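YycN protein (Bacillus subtilis, PDB 1ON0) is probably an acyltransferase of the GNAT acetyltransferase family, though its substrate is not established. Local coordinates at residues E11-Y16 / D49-G54; Y105-L110 / E141-Q146; L127-F130 / T135-K138. All blocks are in the same frame, centred on the assembly; numbering follows the deposited sequence.

Contact 1 (E11-Y16 / D49-G54); sequences EEFRSY and DLLPRG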
ATOM      1  N   GLU B  11      -7.114  -3.318 -29.196  1.00 42.99           N
ATOM      2  CA  GLU B  11      -8.091  -3.967 -28.331  1.00 43.67           C
ATOM      3  C   GLU B  11      -8.347  -3.083 -27.111  1.00 44.32           C
ATOM      4  O   GLU B  11      -9.486  -2.715 -26.814  1.00 43.92           O
ATOM      5  CB  GLU B  11      -7.578  -5.335 -27.863  1.00 53.56           C
ATOM      6  CG  GLU B  11      -6.953  -6.218 -28.944  1.00 53.24           C
ATOM      7  CD  GLU B  11      -5.546  -5.775 -29.346  1.00 53.74           C
ATOM      8  OE1 GLU B  11      -5.403  -4.762 -30.060  1.00 50.37           O
ATOM      9  OE2 GLU B  11      -4.575  -6.444 -28.939  1.00 53.88           O
ATOM     10  N   GLU B  12      -7.271  -2.743 -26.410  1.00 60.75           N
ATOM     11  CA  GLU B  12      -7.351  -1.914 -25.212  1.00 59.39           C
ATOM     12  C   GLU B  12      -7.938  -0.536 -25.467  1.00 56.78           C
ATOM     13  O   GLU B  12      -8.835  -0.096 -24.758  1.00 57.14           O
ATOM     14  CB  GLU B  12      -5.961  -1.739 -24.599  1.00 52.40           C
ATOM     15  CG  GLU B  12      -5.401  -2.969 -23.930  1.00 55.44           C
ATOM     16  CD  GLU B  12      -3.936  -2.813 -23.612  1.00 57.56           C
ATOM     17  OE1 GLU B  12      -3.116  -2.876 -24.554  1.00 57.75           O
ATOM     18  OE2 GLU B  12      -3.607  -2.612 -22.424  1.00 60.63           O
ATOM     19  N   PHE B  13      -7.411   0.149 -26.471  1.00 45.77           N
ATOM     20  CA  PHE B  13      -7.875   1.486 -26.799  1.00 43.73           C
ATOM     21  C   PHE B  13      -9.400   1.585 -26.840  1.00 42.17           C
ATOM     22  O   PHE B  13     -10.000   2.300 -26.032  1.00 40.94           O
ATOM     23  CB  PHE B  13      -7.268   1.931 -28.133  1.00 40.08           C
ATOM     24  CG  PHE B  13      -7.729   3.279 -28.584  1.00 39.43           C
ATOM     25  CD1 PHE B  13      -7.695   4.366 -27.717  1.00 38.43           C
ATOM     26  CD2 PHE B  13      -8.220   3.458 -29.870  1.00 40.38           C
ATOM     27  CE1 PHE B  13      -8.147   5.608 -28.121  1.00 37.24           C
ATOM     28  CE2 PHE B  13      -8.679   4.699 -30.288  1.00 38.97           C
ATOM     29  CZ  PHE B  13      -8.642   5.775 -29.412  1.00 40.07           C
ATOM     30  N   ARG B  14     -10.021   0.860 -27.767  1.00 37.37           N
ATOM     31  CA  ARG B  14     -11.475   0.872 -27.914  1.00 34.98           C
ATOM     32  C   ARG B  14     -12.206   0.711 -26.565  1.00 33.11           C
ATOM     33  O   ARG B  14     -13.137   1.464 -26.270  1.00 31.69           O
ATOM     34  CB  ARG B  14     -11.889  -0.206 -28.929  1.00 36.22           C
ATOM     35  CG  ARG B  14     -11.259   0.011 -30.323  1.00 36.37           C
ATOM     36  CD  ARG B  14     -11.761  -0.989 -31.359  1.00 37.47           C
ATOM     37  NE  ARG B  14     -13.209  -0.883 -31.528  1.00 39.60           N
ATOM     38  CZ  ARG B  14     -13.812   0.062 -32.240  1.00 39.91           C
ATOM     39  NH1 ARG B  14     -13.096   0.983 -32.870  1.00 42.51           N
ATOM     40  NH2 ARG B  14     -15.134   0.109 -32.289  1.00 42.01           N
ATOM     41  N   SER B  15     -11.762  -0.247 -25.752  1.00 28.14           N
ATOM     42  CA  SER B  15     -12.331  -0.503 -24.424  1.00 28.40           C
ATOM     43  C   SER B  15     -11.999   0.647 -23.481  1.00 28.16           C
ATOM     44  O   SER B  15     -12.767   0.981 -22.577  1.00 27.86           O
ATOM     45  CB  SER B  15     -11.761  -1.795 -23.830  1.00 54.59           C
ATOM     46  OG  SER B  15     -12.089  -2.930 -24.620  1.00 58.91           O
ATOM     47  N   TYR B  16     -10.828   1.235 -23.673  1.00 40.35           N
ATOM     48  CA  TYR B  16     -10.420   2.365 -22.846  1.00 41.59           C
ATOM     49  C   TYR B  16     -11.312   3.562 -23.207  1.00 42.39           C
ATOM     50  O   TYR B  16     -11.833   4.241 -22.320  1.00 43.60           O
ATOM     51  CB  TYR B  16      -8.947   2.722 -23.099  1.00 28.63           C
ATOM     52  CG  TYR B  16      -8.579   4.112 -22.625  1.00 24.95           C
ATOM     53  CD1 TYR B  16      -8.485   4.409 -21.275  1.00 20.65           C
ATOM     54  CD2 TYR B  16      -8.366   5.142 -23.537  1.00 25.41           C
ATOM     55  CE1 TYR B  16      -8.192   5.706 -20.847  1.00 23.60           C
ATOM     56  CE2 TYR B  16      -8.078   6.444 -23.118  1.00 23.15           C
ATOM     57  CZ  TYR B  16      -7.992   6.714 -21.779  1.00 22.64           C
ATOM     58  OH  TYR B  16      -7.720   7.990 -21.363  1.00 23.87           O
ATOM     59  N   ASP B  49     -12.636  14.412 -31.090  1.00 46.48           N
ATOM     60  CA  ASP B  49     -11.907  15.526 -31.682  1.00 48.55           C
ATOM     61  C   ASP B  49     -10.461  15.520 -31.216  1.00 48.68           C
ATOM     62  O   ASP B  49      -9.557  15.913 -31.960  1.00 49.22           O
ATOM     63  CB  ASP B  49     -12.565  16.853 -31.317  1.00 46.80           C
ATOM     64  CG  ASP B  49     -14.045  16.863 -31.638  1.00 48.76           C
ATOM     65  OD1 ASP B  49     -14.452  16.109 -32.550  1.00 46.97           O
ATOM     66  OD2 ASP B  49     -14.791  17.627 -30.989  1.00 49.95           O
ATOM     67  N   LEU B  50     -10.246  15.073 -29.980  1.00 43.29           N
ATOM     68  CA  LEU B  50      -8.904  15.003 -29.403  1.00 41.18           C
ATOM     69  C   LEU B  50      -8.131  13.850 -29.991  1.00 38.80           C
ATOM     70  O   LEU B  50      -6.912  13.906 -30.111  1.00 39.23           O
ATOM     71  CB  LEU B  50      -8.990  14.826 -27.889  1.00 38.39           C
ATOM     72  CG  LEU B  50      -9.017  16.126 -27.088  1.00 38.92           C
ATOM     73  CD1 LEU B  50      -9.188  15.821 -25.603  1.00 38.02           C
ATOM     74  CD2 LEU B  50      -7.721  16.882 -27.336  1.00 37.00           C
ATOM     75  N   LEU B  51      -8.860  12.806 -30.363  1.00 37.03           N
ATOM     76  CA  LEU B  51      -8.260  11.617 -30.942  1.00 36.25           C
ATOM     77  C   LEU B  51      -8.952  11.232 -32.252  1.00 36.91           C
ATOM     78  O   LEU B  51      -9.749  10.304 -32.295  1.00 37.16           O
ATOM     79  CB  LEU B  51      -8.331  10.480 -29.922  1.00 29.00           C
ATOM     80  CG  LEU B  51      -7.033  10.084 -29.212  1.00 27.30           C
ATOM     81  CD1 LEU B  51      -6.141  11.289 -28.963  1.00 25.31           C
ATOM     82  CD2 LEU B  51      -7.373   9.382 -27.911  1.00 26.30           C
ATOM     83  N   PRO B  52      -8.636  11.948 -33.348  1.00 39.88           N
ATOM     84  CA  PRO B  52      -9.218  11.703 -34.676  1.00 40.62           C
ATOM     85  C   PRO B  52      -8.980  10.283 -35.172  1.00 40.04           C
ATOM     86  O   PRO B  52      -9.922   9.530 -35.415  1.00 38.31           O
ATOM     87  CB  PRO B  52      -8.511  12.730 -35.564  1.00 53.41           C
ATOM     88  CG  PRO B  52      -8.169  13.832 -34.617  1.00 53.46           C
ATOM     89  CD  PRO B  52      -7.681  13.069 -33.410  1.00 53.28           C
ATOM     90  N   ARG B  53      -7.705   9.941 -35.322  1.00 38.64           N
ATOM     91  CA  ARG B  53      -7.292   8.622 -35.788  1.00 39.43           C
ATOM     92  C   ARG B  53      -7.082   7.668 -34.610  1.00 38.28           C
ATOM     93  O   ARG B  53      -6.414   6.647 -34.745  1.00 39.05           O
ATOM     94  CB  ARG B  53      -5.987   8.732 -36.591  1.00 46.23           C
ATOM     95  CG  ARG B  53      -6.031   9.695 -37.780  1.00 46.96           C
ATOM     96  CD  ARG B  53      -4.625  10.070 -38.244  1.00 48.71           C
ATOM     97  NE  ARG B  53      -3.850   8.890 -38.635  1.00 52.71           N
ATOM     98  CZ  ARG B  53      -2.540   8.882 -38.879  1.00 51.35           C
ATOM     99  NH1 ARG B  53      -1.827   9.992 -38.773  1.00 53.47           N
ATOM    100  NH2 ARG B  53      -1.946   7.754 -39.231  1.00 52.68           N
ATOM    101  N   GLY B  54      -7.651   7.993 -33.455  1.00 29.51           N
ATOM    102  CA  GLY B  54      -7.475   7.129 -32.300  1.00 27.92           C
ATOM    103  C   GLY B  54      -6.017   7.037 -31.875  1.00 27.99           C
ATOM    104  O   GLY B  54      -5.384   8.054 -31.592  1.00 24.07           O
TER
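Phe13 extends from helix 10-31 to meet Leu51 and Gly54, where helix 36-50 gives way to a loop. In this GNAT fold the contact ties the start of the first helix to the end of the second, beside strand 60-66. Earlier on the first segment, Glu12 OE1 accepts a hydrogen bond from the backbone N of Gln9, so an acidic residue suits the opening of the helix. Phe13 then carries the contact. Its CG stands anti to the backbone N (chi1 178°), which sends the ring outward from the helix to the other segment. The CE1 corner of the Phe13 ring reaches Leu51 CD2 at 3.9 Å, and the two side chains slide past each other in opposite directions. Farther round, Phe13 CE2 comes 3.4 Å from Gly54 CA, and Phe13 CZ is as near. The approach is oblique to the ring. A large flat hydrocarbon suits this place because it can serve a leucine methyl and bare backbone together; Leu62, Leu55 and Met8 also touch it. An alanine here is likely to open a gap beside Gly54 and leave CD2 of Leu51 without its aromatic neighbour. One turn on, buried Tyr16 faces the sheet, touching Leu62 and Trp77, while its OH hydrogen-bonds to Asp93. On the partner side, Leu51 is the first residue to depart from helical angles, and its buried side chain also packs on Trp77. Gly54 suits its place for two reasons: its phi is positive (63°), and a CB would point into the ring and collide with CE2. Without one, the backbone itself lies against the aromatic group, with Gly54 C 3.8 Å from Phe13 CZ.

Contact 2 (Y105-L110 / E141-Q146); sequences YAKQAL and EQTGFQ. With SO4 (sulfate ion), chain G.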
ATOM      1  N   TYR B 105      -0.145   2.244  -5.813  1.00 20.78           N
ATOM      2  CA  TYR B 105       0.409   2.105  -7.157  1.00 19.99           C
ATOM      3  C   TYR B 105       0.296   3.425  -7.914  1.00 20.42           C
ATOM      4  O   TYR B 105       1.132   3.722  -8.766  1.00 23.19           O
ATOM      5  CB  TYR B 105      -0.324   1.015  -7.964  1.00 15.81           C
ATOM      6  CG  TYR B 105      -0.230  -0.384  -7.393  1.00 14.25           C
ATOM      7  CD1 TYR B 105       0.980  -0.895  -6.931  1.00 16.07           C
ATOM      8  CD2 TYR B 105      -1.349  -1.198  -7.331  1.00 14.03           C
ATOM      9  CE1 TYR B 105       1.074  -2.191  -6.415  1.00 15.85           C
ATOM     10  CE2 TYR B 105      -1.266  -2.495  -6.822  1.00 15.87           C
ATOM     11  CZ  TYR B 105      -0.044  -2.979  -6.362  1.00 16.14           C
ATOM     12  OH  TYR B 105       0.041  -4.245  -5.828  1.00 19.96           O
ATOM     13  N   ALA B 106      -0.731   4.216  -7.609  1.00 21.63           N
ATOM     14  CA  ALA B 106      -0.940   5.487  -8.315  1.00 22.90           C
ATOM     15  C   ALA B 106       0.306   6.349  -8.220  1.00 24.06           C
ATOM     16  O   ALA B 106       0.797   6.835  -9.242  1.00 26.43           O
ATOM     17  CB  ALA B 106      -2.135   6.228  -7.753  1.00 11.68           C
ATOM     18  N   LYS B 107       0.822   6.541  -7.008  1.00 17.44           N
ATOM     19  CA  LYS B 107       2.021   7.323  -6.873  1.00 16.01           C
ATOM     20  C   LYS B 107       3.165   6.674  -7.646  1.00 16.37           C
ATOM     21  O   LYS B 107       3.914   7.360  -8.322  1.00 17.77           O
ATOM     22  CB  LYS B 107       2.400   7.499  -5.409  1.00 22.52           C
ATOM     23  CG  LYS B 107       3.776   8.108  -5.211  1.00 24.01           C
ATOM     24  CD  LYS B 107       4.004   8.428  -3.741  1.00 32.71           C
ATOM     25  CE  LYS B 107       5.477   8.697  -3.435  1.00 34.12           C
ATOM     26  NZ  LYS B 107       6.026   9.865  -4.181  1.00 39.79           N
ATOM     27  N   GLN B 108       3.315   5.362  -7.554  1.00 15.59           N
ATOM     28  CA  GLN B 108       4.401   4.715  -8.286  1.00 17.95           C
ATOM     29  C   GLN B 108       4.190   4.864  -9.790  1.00 18.75           C
ATOM     30  O   GLN B 108       5.153   4.970 -10.553  1.00 19.68           O
ATOM     31  CB  GLN B 108       4.515   3.226  -7.931  1.00 20.88           C
ATOM     32  CG  GLN B 108       5.152   2.969  -6.572  1.00 23.85           C
ATOM     33  CD  GLN B 108       5.185   1.495  -6.208  1.00 25.78           C
ATOM     34  OE1 GLN B 108       5.849   1.097  -5.246  1.00 27.44           O
ATOM     35  NE2 GLN B 108       4.471   0.672  -6.980  1.00 21.96           N
ATOM     36  N   ALA B 109       2.930   4.869 -10.213  1.00 20.48           N
ATOM     37  CA  ALA B 109       2.604   5.011 -11.626  1.00 21.35           C
ATOM     38  C   ALA B 109       2.963   6.418 -12.075  1.00 23.95           C
ATOM     39  O   ALA B 109       3.277   6.650 -13.243  1.00 24.08           O
ATOM     40  CB  ALA B 109       1.129   4.760 -11.844  1.00 19.66           C
ATOM     41  N   LEU B 110       2.919   7.356 -11.137  1.00 18.81           N
ATOM     42  CA  LEU B 110       3.231   8.730 -11.463  1.00 18.71           C
ATOM     43  C   LEU B 110       4.724   8.910 -11.559  1.00 17.61           C
ATOM     44  O   LEU B 110       5.201   9.814 -12.250  1.00 19.31           O
ATOM     45  CB  LEU B 110       2.622   9.673 -10.428  1.00 27.62           C
ATOM     46  CG  LEU B 110       1.746  10.790 -11.000  1.00 28.82           C
ATOM     47  CD1 LEU B 110       0.767  10.267 -12.026  1.00 26.30           C
ATOM     48  CD2 LEU B 110       1.019  11.456  -9.856  1.00 33.24           C
ATOM     49  N   GLU B 141      -0.460  16.794  -5.713  1.00 25.63           N
ATOM     50  CA  GLU B 141       0.279  17.749  -4.907  1.00 29.21           C
ATOM     51  C   GLU B 141       1.430  17.053  -4.190  1.00 29.19           C
ATOM     52  O   GLU B 141       2.517  17.610  -4.077  1.00 29.50           O
ATOM     53  CB  GLU B 141      -0.648  18.437  -3.903  1.00 49.16           C
ATOM     54  CG  GLU B 141      -1.771  19.239  -4.572  1.00 57.49           C
ATOM     55  CD  GLU B 141      -2.652  19.978  -3.580  1.00 60.99           C
ATOM     56  OE1 GLU B 141      -2.127  20.870  -2.877  1.00 64.07           O
ATOM     57  OE2 GLU B 141      -3.866  19.675  -3.509  1.00 60.72           O
ATOM     58  N   GLN B 142       1.199  15.836  -3.708  1.00 30.99           N
ATOM     59  CA  GLN B 142       2.252  15.097  -3.027  1.00 29.95           C
ATOM     60  C   GLN B 142       3.370  14.704  -3.980  1.00 29.31           C
ATOM     61  O   GLN B 142       4.522  14.617  -3.563  1.00 30.38           O
ATOM     62  CB  GLN B 142       1.702  13.838  -2.357  1.00 33.63           C
ATOM     63  CG  GLN B 142       0.889  14.098  -1.105  1.00 40.05           C
ATOM     64  CD  GLN B 142       0.577  12.820  -0.345  1.00 44.32           C
ATOM     65  OE1 GLN B 142      -0.138  11.945  -0.838  1.00 46.80           O
ATOM     66  NE2 GLN B 142       1.121  12.704   0.862  1.00 47.63           N
ATOM     67  N   THR B 143       3.053  14.451  -5.250  1.00 25.55           N
ATOM     68  CA  THR B 143       4.117  14.083  -6.184  1.00 23.92           C
ATOM     69  C   THR B 143       4.801  15.286  -6.834  1.00 22.43           C
ATOM     70  O   THR B 143       5.519  15.127  -7.810  1.00 23.31           O
ATOM     71  CB  THR B 143       3.628  13.124  -7.319  1.00 23.59           C
ATOM     72  OG1 THR B 143       2.660  13.787  -8.146  1.00 24.38           O
ATOM     73  CG2 THR B 143       3.034  11.855  -6.733  1.00 25.24           C
ATOM     74  N   GLY B 144       4.577  16.484  -6.304  1.00 28.59           N
ATOM     75  CA  GLY B 144       5.232  17.665  -6.862  1.00 28.87           C
ATOM     76  C   GLY B 144       4.459  18.589  -7.795  1.00 28.70           C
ATOM     77  O   GLY B 144       4.995  19.596  -8.261  1.00 29.33           O
ATOM     78  N   PHE B 145       3.207  18.251  -8.081  1.00 27.21           N
ATOM     79  CA  PHE B 145       2.377  19.072  -8.949  1.00 27.25           C
ATOM     80  C   PHE B 145       1.857  20.274  -8.196  1.00 28.79           C
ATOM     81  O   PHE B 145       1.503  20.178  -7.026  1.00 30.06           O
ATOM     82  CB  PHE B 145       1.187  18.274  -9.474  1.00 22.34           C
ATOM     83  CG  PHE B 145       1.491  17.490 -10.705  1.00 21.73           C
ATOM     84  CD1 PHE B 145       1.409  18.083 -11.956  1.00 19.38           C
ATOM     85  CD2 PHE B 145       1.859  16.150 -10.618  1.00 19.38           C
ATOM     86  CE1 PHE B 145       1.703  17.352 -13.116  1.00 18.61           C
ATOM     87  CE2 PHE B 145       2.154  15.419 -11.770  1.00 21.27           C
ATOM     88  CZ  PHE B 145       2.067  16.028 -13.021  1.00 18.91           C
ATOM     89  N   GLN B 146       1.807  21.407  -8.883  1.00 26.53           N
ATOM     90  CA  GLN B 146       1.320  22.624  -8.281  1.00 27.17           C
ATOM     91  C   GLN B 146       0.183  23.238  -9.079  1.00 26.65           C
ATOM     92  O   GLN B 146       0.158  23.165 -10.306  1.00 25.41           O
ATOM     93  CB  GLN B 146       2.466  23.630  -8.124  1.00 32.87           C
ATOM     94  CG  GLN B 146       3.194  23.511  -6.792  1.00 37.28           C
ATOM     95  CD  GLN B 146       4.325  24.521  -6.629  1.00 40.25           C
ATOM     96  OE1 GLN B 146       5.303  24.494  -7.372  1.00 40.76           O
ATOM     97  NE2 GLN B 146       4.195  25.411  -5.645  1.00 41.40           N
TER
HETATM   98  S   SO4 G 400      -3.749   4.421  -4.672  1.00 30.84           S
HETATM   99  O1  SO4 G 400      -3.174   5.755  -4.465  1.00 30.56           O
HETATM  100  O2  SO4 G 400      -3.574   3.612  -3.448  1.00 33.93           O
HETATM  101  O3  SO4 G 400      -3.059   3.754  -5.804  1.00 30.84           O
HETATM  102  O4  SO4 G 400      -5.179   4.526  -4.962  1.00 31.32           O
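Leu110 of helix 105-119 packs against Thr143, the first residue past helix 134-142, so in this GNAT fold one helix meets the C-terminal end of another through van der Waals contact. CD2 of Leu110 lies 3.3 Å from Thr143 OG1 and 3.7 Å from its CG2, the side chains crossing at about a right angle. Beyond them, Lys107 lends the aliphatic part of its chain: with CG anti to the backbone N (chi1 170°), that carbon comes 4.1 Å from Thr143 CG2. Leucine suits the inner position, where it also meets Phe94 and Leu139, and lysine the exposed flank.

The hydrogen bonds serve the helix ends. Thr143 OG1 donates to Tyr140 O, so the hydroxyl beside the leucine methyl has its polar partner within its own helix end. Gly144, at positive phi, is the C-prime residue of a Schellman motif, its N bonded to Glu141 O at 3.2 Å. At the start of the other helix, Ala106 N donates at 3.0 Å and 161° to O3 of a sulfate, probably from the crystallisation liquor, and the N atoms of Gly102 and Gly104 bind the same ion. The small residues permit this close backbone approach, a position consistent with the pyrophosphate site of acetyl-CoA in GNAT enzymes.

The chemistry thus implies a division of labour: apolar packing joins the helices, while amides at a helix N-terminus, probably aided by its dipole, hold an anion.

Contact 3 (L127-F130 / T135-K138); sequences LHVF and TARK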
ATOM      1  N   LEU B 127      -1.612  19.044 -16.415  1.00 19.83           N
ATOM      2  CA  LEU B 127      -2.812  18.228 -16.345  1.00 20.64           C
ATOM      3  C   LEU B 127      -4.029  18.959 -15.770  1.00 22.12           C
ATOM      4  O   LEU B 127      -3.900  20.027 -15.163  1.00 20.09           O
ATOM      5  CB  LEU B 127      -2.539  16.982 -15.492  1.00 22.27           C
ATOM      6  CG  LEU B 127      -2.299  17.209 -13.991  1.00 19.68           C
ATOM      7  CD1 LEU B 127      -3.595  17.595 -13.302  1.00 18.23           C
ATOM      8  CD2 LEU B 127      -1.758  15.928 -13.370  1.00 19.90           C
ATOM      9  N   HIS B 128      -5.208  18.361 -15.948  1.00 24.81           N
ATOM     10  CA  HIS B 128      -6.446  18.928 -15.416  1.00 24.67           C
ATOM     11  C   HIS B 128      -7.056  17.946 -14.420  1.00 24.55           C
ATOM     12  O   HIS B 128      -7.070  16.736 -14.641  1.00 22.97           O
ATOM     13  CB  HIS B 128      -7.448  19.194 -16.543  1.00 21.34           C
ATOM     14  CG  HIS B 128      -8.858  19.396 -16.072  1.00 20.84           C
ATOM     15  ND1 HIS B 128      -9.620  18.376 -15.540  1.00 19.55           N
ATOM     16  CD2 HIS B 128      -9.643  20.503 -16.041  1.00 18.96           C
ATOM     17  CE1 HIS B 128     -10.810  18.842 -15.201  1.00 19.14           C
ATOM     18  NE2 HIS B 128     -10.848  20.132 -15.494  1.00 18.63           N
ATOM     19  N   VAL B 129      -7.555  18.483 -13.316  1.00 23.14           N
ATOM     20  CA  VAL B 129      -8.176  17.665 -12.296  1.00 21.78           C
ATOM     21  C   VAL B 129      -9.434  18.389 -11.824  1.00 21.85           C
ATOM     22  O   VAL B 129      -9.396  19.581 -11.550  1.00 20.14           O
ATOM     23  CB  VAL B 129      -7.195  17.421 -11.107  1.00 18.18           C
ATOM     24  CG1 VAL B 129      -6.878  18.728 -10.408  1.00 20.11           C
ATOM     25  CG2 VAL B 129      -7.779  16.420 -10.143  1.00 14.89           C
ATOM     26  N   PHE B 130     -10.551  17.665 -11.771  1.00 18.29           N
ATOM     27  CA  PHE B 130     -11.806  18.240 -11.319  1.00 18.73           C
ATOM     28  C   PHE B 130     -11.693  18.581  -9.851  1.00 21.08           C
ATOM     29  O   PHE B 130     -11.205  17.779  -9.045  1.00 21.36           O
ATOM     30  CB  PHE B 130     -12.976  17.266 -11.506  1.00 21.21           C
ATOM     31  CG  PHE B 130     -13.303  16.970 -12.937  1.00 20.09           C
ATOM     32  CD1 PHE B 130     -12.775  15.850 -13.562  1.00 20.99           C
ATOM     33  CD2 PHE B 130     -14.095  17.852 -13.678  1.00 20.72           C
ATOM     34  CE1 PHE B 130     -13.045  15.591 -14.904  1.00 21.38           C
ATOM     35  CE2 PHE B 130     -14.374  17.609 -15.015  1.00 21.00           C
ATOM     36  CZ  PHE B 130     -13.836  16.475 -15.635  1.00 20.86           C
ATOM     37  N   THR B 135      -9.032  13.383  -3.747  1.00 26.31           N
ATOM     38  CA  THR B 135      -7.960  12.411  -3.571  1.00 26.63           C
ATOM     39  C   THR B 135      -6.902  12.559  -4.646  1.00 26.84           C
ATOM     40  O   THR B 135      -5.716  12.437  -4.375  1.00 27.13           O
ATOM     41  CB  THR B 135      -8.496  10.976  -3.610  1.00 29.70           C
ATOM     42  OG1 THR B 135      -9.498  10.818  -2.598  1.00 31.29           O
ATOM     43  CG2 THR B 135      -7.373   9.989  -3.368  1.00 31.43           C
ATOM     44  N   ALA B 136      -7.339  12.822  -5.873  1.00 36.37           N
ATOM     45  CA  ALA B 136      -6.406  12.984  -6.982  1.00 36.18           C
ATOM     46  C   ALA B 136      -5.565  14.240  -6.782  1.00 34.68           C
ATOM     47  O   ALA B 136      -4.341  14.212  -6.938  1.00 32.17           O
ATOM     48  CB  ALA B 136      -7.158  13.055  -8.313  1.00 22.94           C
ATOM     49  N   ARG B 137      -6.216  15.344  -6.435  1.00 26.31           N
ATOM     50  CA  ARG B 137      -5.486  16.585  -6.224  1.00 25.34           C
ATOM     51  C   ARG B 137      -4.402  16.403  -5.185  1.00 23.33           C
ATOM     52  O   ARG B 137      -3.285  16.836  -5.388  1.00 23.61           O
ATOM     53  CB  ARG B 137      -6.438  17.705  -5.809  1.00 27.99           C
ATOM     54  CG  ARG B 137      -7.405  18.096  -6.894  1.00 29.07           C
ATOM     55  CD  ARG B 137      -8.493  19.011  -6.361  1.00 27.56           C
ATOM     56  NE  ARG B 137      -7.975  20.328  -6.024  1.00 26.30           N
ATOM     57  CZ  ARG B 137      -8.695  21.274  -5.433  1.00 26.30           C
ATOM     58  NH1 ARG B 137      -9.966  21.045  -5.110  1.00 24.23           N
ATOM     59  NH2 ARG B 137      -8.143  22.450  -5.165  1.00 26.15           N
ATOM     60  N   LYS B 138      -4.716  15.746  -4.078  1.00 27.72           N
ATOM     61  CA  LYS B 138      -3.700  15.551  -3.053  1.00 29.40           C
ATOM     62  C   LYS B 138      -2.557  14.698  -3.555  1.00 26.95           C
ATOM     63  O   LYS B 138      -1.401  14.974  -3.265  1.00 28.10           O
ATOM     64  CB  LYS B 138      -4.295  14.938  -1.783  1.00 35.68           C
ATOM     65  CG  LYS B 138      -4.664  15.982  -0.754  1.00 40.30           C
ATOM     66  CD  LYS B 138      -4.726  15.391   0.644  1.00 46.24           C
ATOM     67  CE  LYS B 138      -4.819  16.484   1.716  1.00 48.76           C
ATOM     68  NZ  LYS B 138      -6.079  17.291   1.644  1.00 51.05           N
TER
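The loop that leaves strand 124-127 for helix 134-142, a strand-to-helix connection of the GNAT fold, folds back on that helix through Val129, which meets Ala136 and Arg137. Both valine methyls take part. Val129 CG1 lies 3.6 Å from Arg137 CG, and Val129 CG2 is 3.7 Å from the same carbon and 3.9 Å from Ala136 CB. The arginine chain crosses the valine at about a right angle, its CG methylene lying against both methyls. Valine suits a short span between loop and helix; alanine brings the helix close without a bulky side chain; arginine supplies hydrocarbon near the backbone and keeps its charge for the far end.

Beyond CG the arginine chain leaves the valine and bends at chi3 (70°). The guanidinium donates through NH1 to Ala131 O, within the same loop, and NH2 forms a salt bridge with Glu147. On the way, Arg137 CD passes 4.0 Å from Phe130 O.

Phe130 turns its side chain from the helix and places it on Glu27, Lys28 and Ala31 of helix 10-31, so the loop bridges two helices. Thr135 packs on Val29 of the third subunit. Next to the valine, the imidazole of His128 points an edge at the Phe130 ring, His128 CE1 standing 3.6 Å above the plane of that ring, over its centre.

In the fold
Contact 1 is buried, contact 2 partly so, and contact 3 lies at the surface. The centre of contact 1 is about 25 Å from that of contact 2 and about 23 Å from that of contact 3, on the opposite side of the chain's centre from both. Contacts 2 and 3 share helix 134-142, using its end and its earlier turns, and they touch where Phe145 CE1 meets Leu127 CD2 at 3.8 Å. Chemistry follows place: contact 1 relies on an aromatic ring against leucine and glycine, whereas contacts 2 and 3 combine Leu110 and Val129 with aliphatic parts of Lys107 and Arg137 and with small residues. All three depend on packing across their segments, with polar groups paired alongside.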